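Local coordinates for protein sesquisabinene B synthase 2 (Santalum album, PDB 6A2C) that probably converts farnesyl diphosphate to the sesquiterpene sesquisabinene B, a magnesium-dependent cyclisation carried out by an all-helical plant terpene synthase, at residues A[476-481]-A[494-499]; A[453-458]-A[502-507]; A[34-39]-A[277-282]; A[88-93]-A[221-226]. All blocks are in the same frame, centred on the assembly; numbering follows the deposited sequence.

Overall arrangement
Interactions 1 and 2 share helix 489-510 in the metal-binding cyclase domain; both are buried, both reach the diphosphate of the bound substrate, and they touch through Ile496 and Ile458. In each, apolar and aromatic groups join the helices while a cationic side chain faces the ligand. Interaction 3 lies at the surface, its centre about 30 Å from that of interaction 2, and ties the N-terminal segment to the start of helix 281-292 through asparagine amides and a water. Interaction 4, buried and on the other side of the chain's centre from interaction 1, joins helices 78-90 and 220-232 by a salt bridge and close backbone packing.

Interaction 1: A[476-481]-A[494-499]; sequences KSIQCY and EHIEGL. With FPP (farnesyl diphosphate), chain C.
Tyr481 and His495 join helix 477-485 to helix 489-510 in the all-helical metal-binding domain of a class I terpene synthase, beside the diphosphate end of its active site. Their rings form an offset stack, with centroids 3.9 Å apart and planes only 8° from parallel. The closest atoms are Tyr481 CE1 and His495 CD2, at 3.3 Å, each lying over the rim of the other ring. His495 CB adds a CH-pi contact to the same tyrosine ring. In both residues CG is anti to the backbone N (chi1 -174° in Tyr481), which carries each ring toward the other helix. Flat, partly exposed rings suit this place: they pack broadly while remaining compatible with nearby solvent.

Deeper in, aliphatic groups take over. Ile496 sends CG1 to Ile478 CG1 at 4.2 Å, and its CD1 meets Ser477 CB at 4.1 Å. Branched isoleucines fill the angle between helices whose segment axes come no closer than 9.8 Å. Ser477, small enough to let Ile496 approach, turns its buried hydroxyl away to a hydrogen bond with Asp461, so the polar atom is satisfied within an apolar setting.

The N-cap residue of the first helix, Lys476, takes no part in this packing but serves the substrate. Its chain bends at chi2 and then extends toward the diphosphate, probably helping to balance its negative charge alongside Arg457 and the bound magnesium ions. There the ammonium nitrogen Lys476 NZ donates a hydrogen bond of 3.0 Å to O3B of farnesyl diphosphate.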
# COMPACT_ATOMS: atom_id res chain seq x y z
N LYS A 476 26.46 -23.55 12.85
CA LYS A 476 26.98 -22.21 12.47
C LYS A 476 28.42 -22.43 11.96
O LYS A 476 28.96 -23.49 12.27
CB LYS A 476 26.79 -21.14 13.56
CG LYS A 476 25.37 -20.83 13.99
CD LYS A 476 24.50 -20.19 12.92
CE LYS A 476 23.03 -20.26 13.26
NZ LYS A 476 22.17 -19.88 12.11
N SER A 477 29.01 -21.46 11.26
CA SER A 477 30.33 -21.58 10.57
C SER A 477 31.42 -22.01 11.56
O SER A 477 32.11 -22.96 11.27
CB SER A 477 30.72 -20.30 9.87
OG SER A 477 29.80 -19.99 8.84
N ILE A 478 31.60 -21.28 12.67
CA ILE A 478 32.79 -21.51 13.54
C ILE A 478 32.72 -22.95 14.07
O ILE A 478 33.72 -23.66 13.94
CB ILE A 478 32.87 -20.47 14.68
CG1 ILE A 478 33.15 -19.06 14.15
CG2 ILE A 478 33.93 -20.89 15.69
CD1 ILE A 478 32.89 -17.96 15.15
N GLN A 479 31.56 -23.36 14.57
CA GLN A 479 31.40 -24.68 15.23
C GLN A 479 31.55 -25.78 14.18
O GLN A 479 32.11 -26.85 14.52
CB GLN A 479 30.07 -24.76 15.97
CG GLN A 479 29.95 -26.00 16.85
CD GLN A 479 30.95 -26.07 17.99
OE1 GLN A 479 31.64 -27.07 18.15
NE2 GLN A 479 31.02 -25.01 18.80
N CYS A 480 31.07 -25.54 12.95
CA CYS A 480 31.14 -26.57 11.88
C CYS A 480 32.62 -26.83 11.61
O CYS A 480 33.00 -27.99 11.48
CB CYS A 480 30.41 -26.16 10.60
SG CYS A 480 28.63 -26.42 10.71
N TYR A 481 33.43 -25.78 11.56
CA TYR A 481 34.87 -25.90 11.32
C TYR A 481 35.58 -26.50 12.54
O TYR A 481 36.54 -27.27 12.32
CB TYR A 481 35.50 -24.56 10.97
CG TYR A 481 36.94 -24.68 10.57
CD1 TYR A 481 37.29 -25.15 9.33
CD2 TYR A 481 37.95 -24.36 11.46
CE1 TYR A 481 38.62 -25.26 8.94
CE2 TYR A 481 39.29 -24.48 11.10
CZ TYR A 481 39.62 -24.94 9.84
OH TYR A 481 40.92 -25.03 9.48
N GLU A 494 39.45 -17.53 13.56
CA GLU A 494 40.56 -16.99 12.73
C GLU A 494 40.44 -17.55 11.31
O GLU A 494 40.61 -16.80 10.34
CB GLU A 494 41.91 -17.32 13.36
CG GLU A 494 42.49 -16.14 14.13
CD GLU A 494 43.77 -16.40 14.93
OE1 GLU A 494 44.36 -17.50 14.79
OE2 GLU A 494 44.15 -15.49 15.71
N HIS A 495 40.20 -18.84 11.18
CA HIS A 495 40.00 -19.47 9.86
C HIS A 495 38.84 -18.78 9.11
O HIS A 495 38.98 -18.48 7.92
CB HIS A 495 39.75 -20.96 10.06
CG HIS A 495 39.58 -21.65 8.76
ND1 HIS A 495 40.64 -21.85 7.90
CD2 HIS A 495 38.46 -22.03 8.10
CE1 HIS A 495 40.21 -22.45 6.81
NE2 HIS A 495 38.87 -22.58 6.91
N ILE A 496 37.72 -18.55 9.79
CA ILE A 496 36.50 -17.99 9.13
C ILE A 496 36.79 -16.53 8.74
O ILE A 496 36.41 -16.13 7.65
CB ILE A 496 35.28 -18.13 10.04
CG1 ILE A 496 34.99 -19.59 10.41
CG2 ILE A 496 34.09 -17.45 9.40
CD1 ILE A 496 34.79 -20.51 9.23
N GLU A 497 37.54 -15.81 9.56
CA GLU A 497 37.94 -14.42 9.25
C GLU A 497 38.81 -14.41 7.99
O GLU A 497 38.69 -13.46 7.19
CB GLU A 497 38.65 -13.77 10.45
CG GLU A 497 37.70 -13.45 11.58
CD GLU A 497 38.37 -12.93 12.84
OE1 GLU A 497 39.57 -13.12 12.98
OE2 GLU A 497 37.66 -12.33 13.69
N GLY A 498 39.66 -15.43 7.83
CA GLY A 498 40.47 -15.62 6.63
C GLY A 498 39.59 -15.87 5.42
O GLY A 498 39.92 -15.35 4.33
N LEU A 499 38.49 -16.60 5.58
CA LEU A 499 37.53 -16.82 4.47
C LEU A 499 36.92 -15.49 4.06
O LEU A 499 36.72 -15.28 2.86
CB LEU A 499 36.45 -17.81 4.90
CG LEU A 499 36.91 -19.26 5.11
CD1 LEU A 499 35.69 -20.15 5.32
CD2 LEU A 499 37.74 -19.75 3.94
C1 FPP C . 18.19 -12.59 10.72
O1 FPP C . 18.91 -13.19 11.81
C2 FPP C . 19.01 -12.27 9.50
C3 FPP C . 18.70 -12.74 8.30
C4 FPP C . 17.52 -13.63 8.06
C5 FPP C . 19.57 -12.48 7.09
C6 FPP C . 18.88 -11.80 5.93
C7 FPP C . 18.82 -10.31 6.08
C8 FPP C . 17.81 -9.59 6.54
C10 FPP C . 16.56 -10.17 7.09
C9 FPP C . 17.84 -8.10 6.51
C11 FPP C . 17.17 -7.59 5.27
C12 FPP C . 18.12 -7.23 4.18
C13 FPP C . 17.89 -6.46 3.12
C14 FPP C . 18.90 -6.25 2.02
C15 FPP C . 16.60 -5.72 2.90
PA FPP C . 19.34 -14.76 11.93
O1A FPP C . 20.78 -14.51 12.28
O2A FPP C . 18.47 -15.80 12.71
O3A FPP C . 19.44 -15.48 10.46
PB FPP C . 19.82 -17.14 10.44
O1B FPP C . 18.80 -17.90 11.29
O2B FPP C . 19.76 -17.56 8.98
O3B FPP C . 21.22 -17.25 10.98

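Interaction 2: A[453-458]-A[502-507]; sequences CILCRI and MWWKRL. With FPP (farnesyl diphosphate), chain C.
O3B of the farnesyl diphosphate is gripped by Lys476 and by Arg457 NH1, the latter in a nearly straight bond (3.0 Å, 175°), while Arg457 NH2 reaches O2B at 2.8 Å. With CG anti to the backbone N and bends at chi2 and chi3, the chain brings its guanidinium edge-on to the terminal phosphate, and a salt bridge to Asp461 and a bond from NE to Ala413 O fix its rotation further. A leucine in place of Arg457 would probably leave O2B and O3B short of donors and Asp461 without its cationic mate.

Elsewhere on helix 447-462, Leu455 and Ile454 pack against helix 489-510. Ile454 lies over one face of the Trp503 indole, CG2 making a CH-pi contact 3.9 Å from the centroid of the five-membered ring and CD1 coming to 3.5 Å from Trp503 CZ2, while Met502 CE covers the opposite face. Leu455 sets its CG 3.6 Å from Trp503 CB; its two methyls let it touch Trp504 through CD2 and Leu507 CD1 through CD1, tip to tip. Trp504 spends its indole N-H on His533. Such near-antiparallel packing, with segment axes at 151°, is typical of the class I terpene synthase alpha-helical fold.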
# COMPACT_ATOMS: atom_id res chain seq x y z
N CYS A 453 26.89 -13.95 -1.33
CA CYS A 453 26.00 -14.74 -0.45
C CYS A 453 26.80 -15.45 0.65
O CYS A 453 26.36 -15.41 1.82
CB CYS A 453 25.14 -15.73 -1.26
SG CYS A 453 24.09 -14.85 -2.46
N ILE A 454 27.95 -16.04 0.32
CA ILE A 454 28.78 -16.73 1.31
C ILE A 454 29.26 -15.66 2.31
O ILE A 454 29.25 -15.93 3.49
CB ILE A 454 29.98 -17.48 0.69
CG1 ILE A 454 29.52 -18.76 0.01
CG2 ILE A 454 31.02 -17.79 1.76
CD1 ILE A 454 30.59 -19.46 -0.77
N LEU A 455 29.69 -14.51 1.83
CA LEU A 455 30.21 -13.45 2.74
C LEU A 455 29.11 -13.06 3.73
O LEU A 455 29.37 -13.05 4.97
CB LEU A 455 30.67 -12.27 1.89
CG LEU A 455 32.11 -12.35 1.42
CD1 LEU A 455 32.36 -11.38 0.29
CD2 LEU A 455 33.06 -12.10 2.56
N CYS A 456 27.89 -12.80 3.24
CA CYS A 456 26.79 -12.37 4.13
C CYS A 456 26.54 -13.41 5.23
O CYS A 456 26.32 -13.03 6.42
CB CYS A 456 25.53 -12.10 3.31
SG CYS A 456 25.68 -10.62 2.27
N ARG A 457 26.56 -14.71 4.87
CA ARG A 457 26.35 -15.82 5.82
C ARG A 457 27.49 -15.84 6.83
O ARG A 457 27.21 -15.89 8.03
CB ARG A 457 26.21 -17.16 5.08
CG ARG A 457 26.40 -18.39 5.95
CD ARG A 457 25.52 -18.39 7.16
NE ARG A 457 24.11 -18.46 6.87
CZ ARG A 457 23.13 -18.24 7.73
NH1 ARG A 457 23.39 -17.88 8.97
NH2 ARG A 457 21.86 -18.39 7.35
N ILE A 458 28.73 -15.82 6.37
CA ILE A 458 29.87 -16.01 7.30
C ILE A 458 29.94 -14.79 8.23
O ILE A 458 30.24 -14.95 9.45
CB ILE A 458 31.16 -16.19 6.51
CG1 ILE A 458 31.28 -17.63 6.00
CG2 ILE A 458 32.34 -15.78 7.36
CD1 ILE A 458 32.54 -17.80 5.16
N MET A 502 39.40 -13.74 1.94
CA MET A 502 39.53 -14.47 0.64
C MET A 502 38.34 -14.13 -0.28
O MET A 502 38.52 -13.82 -1.46
CB MET A 502 39.59 -15.99 0.89
CG MET A 502 39.72 -16.80 -0.40
SD MET A 502 38.11 -17.27 -1.13
CE MET A 502 37.61 -18.45 0.11
N TRP A 503 37.11 -14.24 0.21
CA TRP A 503 35.96 -14.00 -0.70
C TRP A 503 35.90 -12.54 -1.16
O TRP A 503 35.48 -12.30 -2.28
CB TRP A 503 34.66 -14.48 -0.06
CG TRP A 503 34.50 -15.97 -0.07
CD1 TRP A 503 34.53 -16.81 1.01
CD2 TRP A 503 34.27 -16.80 -1.22
NE1 TRP A 503 34.34 -18.10 0.60
CE2 TRP A 503 34.18 -18.12 -0.76
CE3 TRP A 503 34.14 -16.55 -2.59
CZ2 TRP A 503 33.97 -19.20 -1.62
CZ3 TRP A 503 33.92 -17.61 -3.44
CH2 TRP A 503 33.84 -18.91 -2.96
N TRP A 504 36.34 -11.60 -0.31
CA TRP A 504 36.39 -10.17 -0.72
C TRP A 504 37.38 -9.98 -1.87
O TRP A 504 37.13 -9.17 -2.73
CB TRP A 504 36.78 -9.28 0.47
CG TRP A 504 35.64 -8.57 1.12
CD1 TRP A 504 35.10 -8.85 2.35
CD2 TRP A 504 34.90 -7.44 0.61
NE1 TRP A 504 34.09 -7.98 2.63
CE2 TRP A 504 33.94 -7.11 1.58
CE3 TRP A 504 34.96 -6.69 -0.56
CZ2 TRP A 504 33.05 -6.05 1.42
CZ3 TRP A 504 34.08 -5.64 -0.73
CH2 TRP A 504 33.14 -5.33 0.25
N LYS A 505 38.50 -10.70 -1.82
CA LYS A 505 39.49 -10.63 -2.91
C LYS A 505 38.84 -11.06 -4.24
O LYS A 505 39.08 -10.41 -5.24
CB LYS A 505 40.68 -11.51 -2.54
CG LYS A 505 41.61 -10.90 -1.50
CD LYS A 505 42.61 -11.89 -0.97
CE LYS A 505 43.28 -11.40 0.29
NZ LYS A 505 44.29 -12.36 0.76
N ARG A 506 38.03 -12.11 -4.20
CA ARG A 506 37.36 -12.62 -5.42
C ARG A 506 36.34 -11.58 -5.89
O ARG A 506 36.30 -11.30 -7.08
CB ARG A 506 36.80 -14.01 -5.12
CG ARG A 506 37.82 -14.95 -4.50
CD ARG A 506 37.50 -16.41 -4.74
NE ARG A 506 37.83 -16.80 -6.09
CZ ARG A 506 37.83 -18.05 -6.53
NH1 ARG A 506 37.52 -19.04 -5.71
NH2 ARG A 506 38.13 -18.31 -7.79
N LEU A 507 35.59 -11.00 -4.96
CA LEU A 507 34.61 -9.93 -5.29
C LEU A 507 35.35 -8.77 -5.96
O LEU A 507 34.86 -8.27 -6.98
CB LEU A 507 34.01 -9.43 -3.97
CG LEU A 507 32.64 -9.95 -3.54
CD1 LEU A 507 32.01 -8.98 -2.56
CD2 LEU A 507 31.73 -10.15 -4.73
C1 FPP C . 18.19 -12.59 10.72
O1 FPP C . 18.91 -13.19 11.81
C2 FPP C . 19.01 -12.27 9.50
C3 FPP C . 18.70 -12.74 8.30
C4 FPP C . 17.52 -13.63 8.06
C5 FPP C . 19.57 -12.48 7.09
C6 FPP C . 18.88 -11.80 5.93
C7 FPP C . 18.82 -10.31 6.08
C8 FPP C . 17.81 -9.59 6.54
C10 FPP C . 16.56 -10.17 7.09
C9 FPP C . 17.84 -8.10 6.51
C11 FPP C . 17.17 -7.59 5.27
C12 FPP C . 18.12 -7.23 4.18
C13 FPP C . 17.89 -6.46 3.12
C14 FPP C . 18.90 -6.25 2.02
C15 FPP C . 16.60 -5.72 2.90
PA FPP C . 19.34 -14.76 11.93
O1A FPP C . 20.78 -14.51 12.28
O2A FPP C . 18.47 -15.80 12.71
O3A FPP C . 19.44 -15.48 10.46
PB FPP C . 19.82 -17.14 10.44
O1B FPP C . 18.80 -17.90 11.29
O2B FPP C . 19.76 -17.56 8.98
O3B FPP C . 21.22 -17.25 10.98

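Interaction 3: A[34-39]-A[277-282]; sequences YPPNLW and FARNGL
Asn280 and Asn37 exchange side-chain-to-backbone hydrogen bonds, each OD1 accepting an N-H of the other segment. Asn280 OD1 takes the N-H of Leu38 at 2.8 Å, a fairly straight bond of 158°. In return Asn37 OD1 accepts from Asn280 N at 3.0 Å, a more bent bond whose donor stands above the carbonyl plane. The two side chains slide past each other in opposite directions with their amide planes 55° apart. The other end of the Asn280 amide is used too: ND2 donates to a water at 2.9 Å, and that water donates to Pro36 O. With an alanine in place of Asn280, Leu38 N would probably lose its acceptor and the water its amide donor, leaving only the bond from the backbone N to Asn37 OD1 of the two direct ones.

Beyond the amides, Leu38 CG packs 3.5 Å from Asn280 OD1, and the aliphatic part of Arg279 lies by Pro35, with Arg279 CD 3.7 Å from Pro35 CB. Arg279 NH1 forms a salt bridge with Glu546.

What positions these groups is the backbone. Ala278 to Gly281 form a type II turn, closed by Gly281 N to Ala278 O, and Asn280 has the positive phi (70°) that asparagine tolerates well. On the other segment, a cis peptide before Pro35 and a second proline limit the flexibility of the chain. Reciprocal amide-to-backbone bonds therefore anchor an irregular N-terminal segment to the start of helix 281-292, a mostly polar seam suited to a surface open to water.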
# COMPACT_ATOMS: atom_id res chain seq x y z
N TYR A 34 3.47 -4.45 21.82
CA TYR A 34 4.18 -5.04 22.97
C TYR A 34 4.71 -6.39 22.48
O TYR A 34 3.94 -7.12 21.88
CB TYR A 34 3.33 -5.21 24.22
CG TYR A 34 4.14 -5.64 25.41
CD1 TYR A 34 4.89 -4.72 26.13
CD2 TYR A 34 4.21 -6.97 25.79
CE1 TYR A 34 5.67 -5.11 27.20
CE2 TYR A 34 4.99 -7.37 26.86
CZ TYR A 34 5.71 -6.44 27.57
OH TYR A 34 6.48 -6.83 28.63
N PRO A 35 5.98 -6.75 22.74
CA PRO A 35 7.00 -5.82 23.25
C PRO A 35 7.30 -4.59 22.36
O PRO A 35 7.09 -4.64 21.18
CB PRO A 35 8.22 -6.71 23.47
CG PRO A 35 7.67 -8.11 23.56
CD PRO A 35 6.50 -8.11 22.60
N PRO A 36 7.73 -3.46 22.95
CA PRO A 36 7.94 -2.26 22.17
C PRO A 36 9.01 -2.34 21.07
O PRO A 36 10.06 -2.88 21.29
CB PRO A 36 8.32 -1.22 23.24
CG PRO A 36 8.88 -2.04 24.37
CD PRO A 36 8.03 -3.29 24.37
N ASN A 37 8.69 -1.78 19.91
CA ASN A 37 9.68 -1.70 18.81
C ASN A 37 10.56 -0.47 19.05
O ASN A 37 10.20 0.34 19.91
CB ASN A 37 8.97 -1.62 17.45
CG ASN A 37 8.26 -2.91 17.09
OD1 ASN A 37 8.83 -3.99 17.15
ND2 ASN A 37 6.99 -2.79 16.72
N LEU A 38 11.65 -0.35 18.32
CA LEU A 38 12.61 0.77 18.51
C LEU A 38 11.83 2.08 18.41
O LEU A 38 12.13 2.98 19.20
CB LEU A 38 13.65 0.65 17.40
CG LEU A 38 14.62 -0.53 17.51
CD1 LEU A 38 15.44 -0.64 16.24
CD2 LEU A 38 15.52 -0.38 18.72
N TRP A 39 10.94 2.20 17.44
CA TRP A 39 10.01 3.35 17.31
C TRP A 39 8.60 2.81 17.08
O TRP A 39 8.48 1.79 16.41
CB TRP A 39 10.45 4.27 16.16
CG TRP A 39 11.84 4.83 16.34
CD1 TRP A 39 12.20 5.93 17.05
CD2 TRP A 39 13.05 4.29 15.77
NE1 TRP A 39 13.56 6.11 16.98
CE2 TRP A 39 14.10 5.12 16.20
CE3 TRP A 39 13.33 3.20 14.94
CZ2 TRP A 39 15.43 4.86 15.86
CZ3 TRP A 39 14.64 2.94 14.61
CH2 TRP A 39 15.67 3.76 15.06
N PHE A 277 6.77 -12.90 17.60
CA PHE A 277 8.20 -13.02 17.19
C PHE A 277 8.53 -11.90 16.19
O PHE A 277 7.59 -11.09 15.84
CB PHE A 277 8.49 -14.41 16.60
CG PHE A 277 7.42 -14.95 15.68
CD1 PHE A 277 7.38 -14.58 14.34
CD2 PHE A 277 6.48 -15.87 16.13
CE1 PHE A 277 6.38 -15.03 13.50
CE2 PHE A 277 5.48 -16.33 15.28
CZ PHE A 277 5.42 -15.91 13.97
N ALA A 278 9.79 -11.76 15.79
CA ALA A 278 10.22 -10.82 14.72
C ALA A 278 9.96 -9.35 15.13
O ALA A 278 9.64 -8.45 14.23
CB ALA A 278 9.53 -11.17 13.42
N ARG A 279 10.11 -9.09 16.44
CA ARG A 279 10.30 -7.75 17.04
C ARG A 279 11.26 -6.93 16.16
O ARG A 279 12.36 -7.43 15.87
CB ARG A 279 10.86 -7.87 18.45
CG ARG A 279 10.58 -6.66 19.33
CD ARG A 279 10.83 -6.96 20.79
NE ARG A 279 12.21 -6.68 21.13
CZ ARG A 279 12.61 -5.72 21.97
NH1 ARG A 279 13.91 -5.54 22.18
NH2 ARG A 279 11.73 -4.95 22.60
N ASN A 280 10.83 -5.77 15.70
CA ASN A 280 11.69 -4.82 14.94
C ASN A 280 12.03 -5.35 13.54
O ASN A 280 12.96 -4.80 12.94
CB ASN A 280 12.99 -4.51 15.70
CG ASN A 280 12.76 -3.62 16.90
OD1 ASN A 280 11.95 -2.71 16.83
ND2 ASN A 280 13.44 -3.88 18.00
N GLY A 281 11.31 -6.35 13.02
CA GLY A 281 11.63 -6.98 11.74
C GLY A 281 11.56 -5.96 10.60
O GLY A 281 12.43 -6.00 9.73
N LEU A 282 10.54 -5.12 10.56
CA LEU A 282 10.37 -4.17 9.43
C LEU A 282 11.46 -3.09 9.51
O LEU A 282 12.14 -2.82 8.47
CB LEU A 282 8.96 -3.58 9.51
CG LEU A 282 8.54 -2.60 8.40
CD1 LEU A 282 9.14 -1.22 8.58
CD2 LEU A 282 8.81 -3.12 7.01
O HOH W 1 12.79 -2.71 20.54

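Interaction 4: A[88-93]-A[221-226]; sequences VRRLGL and RYEARW
Arg90 and Glu223 form a salt bridge in which two nitrogens grip a single oxygen. Arg90 NE reaches Glu223 OE2 at 2.7 Å on its anti lone pair, and Arg90 NH2 reaches the same atom at 2.8 Å from the syn side, 30° out of the carboxylate plane. The oxygen lies at the guanidinium edge, in its plane, so the arginine is met side-on, while the carboxylate is turned 41° against it. Glu223 CG is anti to the backbone N (chi1 -177°) and the chain then bends, which sends the carboxylate across to helix 78-90. The other oxygen, OE1, accepts from His209, whose ring stacks on Trp226.

Next out, the Arg90 side chain lies beside that of Trp226, its NH2 3.8 Å from Trp226 CZ3. Closer to the backbones, Ala224 CA lies 3.3 Å from Arg90 O in a C-H...O contact, and Ala224 CB comes 3.5 Å from Leu91 O. Only a small side chain suits so tight a fit.

Gly92 completes the fit. It ends helix 78-90 in a Schellman motif, with positive phi and bonds from Gly92 N to Arg89 O and from Leu93 N to Val88 O; a CB on it would strike Ala224 CB. Gly92 O accepts from a water, which in turn accepts from Arg221 NH1, whose residue also makes a cation-pi contact with Phe249. With both carboxylate oxygens bonded, the buried Glu223 is probably kept ionised, and its charge is paid for by Arg90 where the helix end meets helix 220-232.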
# COMPACT_ATOMS: atom_id res chain seq x y z
N VAL A 88 34.48 13.54 -1.30
CA VAL A 88 33.12 13.56 -1.92
C VAL A 88 32.46 12.17 -1.72
O VAL A 88 31.27 12.11 -1.36
CB VAL A 88 33.22 13.93 -3.41
CG1 VAL A 88 31.93 13.66 -4.16
CG2 VAL A 88 33.66 15.36 -3.61
N ARG A 89 33.23 11.11 -1.91
CA ARG A 89 32.73 9.70 -1.80
C ARG A 89 32.32 9.43 -0.36
O ARG A 89 31.22 8.90 -0.11
CB ARG A 89 33.83 8.72 -2.23
CG ARG A 89 33.49 7.24 -2.02
CD ARG A 89 34.00 6.74 -0.69
NE ARG A 89 33.78 5.34 -0.38
CZ ARG A 89 34.59 4.36 -0.70
NH1 ARG A 89 35.69 4.61 -1.41
NH2 ARG A 89 34.31 3.13 -0.30
N ARG A 90 33.16 9.84 0.57
CA ARG A 90 32.99 9.50 2.00
C ARG A 90 31.82 10.29 2.60
O ARG A 90 31.13 9.74 3.48
CB ARG A 90 34.30 9.74 2.73
CG ARG A 90 34.94 8.47 3.25
CD ARG A 90 35.72 8.85 4.47
NE ARG A 90 35.58 8.00 5.63
CZ ARG A 90 36.62 7.40 6.20
NH1 ARG A 90 37.80 7.56 5.64
NH2 ARG A 90 36.47 6.66 7.30
N LEU A 91 31.58 11.50 2.09
CA LEU A 91 30.39 12.30 2.43
C LEU A 91 29.11 11.73 1.82
O LEU A 91 28.04 12.34 2.03
CB LEU A 91 30.59 13.73 1.94
CG LEU A 91 31.65 14.50 2.71
CD1 LEU A 91 31.96 15.80 1.98
CD2 LEU A 91 31.25 14.73 4.16
N GLY A 92 29.21 10.66 1.02
CA GLY A 92 28.01 10.03 0.45
C GLY A 92 27.52 10.68 -0.83
O GLY A 92 26.36 10.48 -1.16
N LEU A 93 28.38 11.38 -1.58
CA LEU A 93 27.91 12.27 -2.68
C LEU A 93 28.33 11.75 -4.04
O LEU A 93 27.98 12.41 -5.04
CB LEU A 93 28.47 13.67 -2.47
CG LEU A 93 27.98 14.39 -1.21
CD1 LEU A 93 28.69 15.73 -1.08
CD2 LEU A 93 26.49 14.56 -1.26
N ARG A 221 25.86 4.89 3.06
CA ARG A 221 24.93 5.86 3.66
C ARG A 221 25.25 6.12 5.13
O ARG A 221 25.18 7.32 5.54
CB ARG A 221 23.49 5.39 3.49
CG ARG A 221 22.49 6.45 3.92
CD ARG A 221 22.61 7.77 3.14
NE ARG A 221 21.56 8.69 3.52
CZ ARG A 221 21.45 9.95 3.08
NH1 ARG A 221 22.34 10.45 2.24
NH2 ARG A 221 20.48 10.72 3.56
N TYR A 222 25.49 5.07 5.91
CA TYR A 222 25.85 5.19 7.35
C TYR A 222 27.23 5.80 7.50
O TYR A 222 27.41 6.64 8.42
CB TYR A 222 25.70 3.85 8.07
CG TYR A 222 24.28 3.36 8.13
CD1 TYR A 222 23.43 3.73 9.17
CD2 TYR A 222 23.78 2.53 7.15
CE1 TYR A 222 22.11 3.34 9.18
CE2 TYR A 222 22.46 2.11 7.16
CZ TYR A 222 21.63 2.52 8.18
OH TYR A 222 20.34 2.07 8.15
N GLU A 223 28.17 5.51 6.59
CA GLU A 223 29.49 6.17 6.60
C GLU A 223 29.32 7.68 6.33
O GLU A 223 30.05 8.48 6.97
CB GLU A 223 30.46 5.54 5.60
CG GLU A 223 31.85 6.14 5.62
CD GLU A 223 32.61 5.98 6.92
OE1 GLU A 223 32.14 5.23 7.85
OE2 GLU A 223 33.65 6.66 7.04
N ALA A 224 28.45 8.06 5.41
CA ALA A 224 28.21 9.49 5.08
C ALA A 224 27.82 10.24 6.36
O ALA A 224 28.35 11.36 6.58
CB ALA A 224 27.17 9.62 4.01
N ARG A 225 26.93 9.68 7.17
CA ARG A 225 26.46 10.42 8.35
C ARG A 225 27.61 10.61 9.34
O ARG A 225 27.71 11.72 9.94
CB ARG A 225 25.29 9.72 9.04
CG ARG A 225 24.75 10.52 10.22
CD ARG A 225 24.20 11.87 9.78
NE ARG A 225 23.82 12.71 10.92
CZ ARG A 225 24.64 13.53 11.59
NH1 ARG A 225 25.92 13.62 11.28
NH2 ARG A 225 24.16 14.27 12.57
N TRP A 226 28.39 9.56 9.59
CA TRP A 226 29.54 9.62 10.51
C TRP A 226 30.57 10.63 9.98
O TRP A 226 31.16 11.43 10.79
CB TRP A 226 30.15 8.23 10.66
CG TRP A 226 31.31 8.19 11.59
CD1 TRP A 226 31.25 8.07 12.95
CD2 TRP A 226 32.69 8.40 11.27
NE1 TRP A 226 32.51 8.03 13.47
CE2 TRP A 226 33.41 8.26 12.47
CE3 TRP A 226 33.39 8.54 10.07
CZ2 TRP A 226 34.80 8.31 12.51
CZ3 TRP A 226 34.77 8.63 10.11
CH2 TRP A 226 35.45 8.51 11.31
O HOH W 2 24.59 9.48 0.70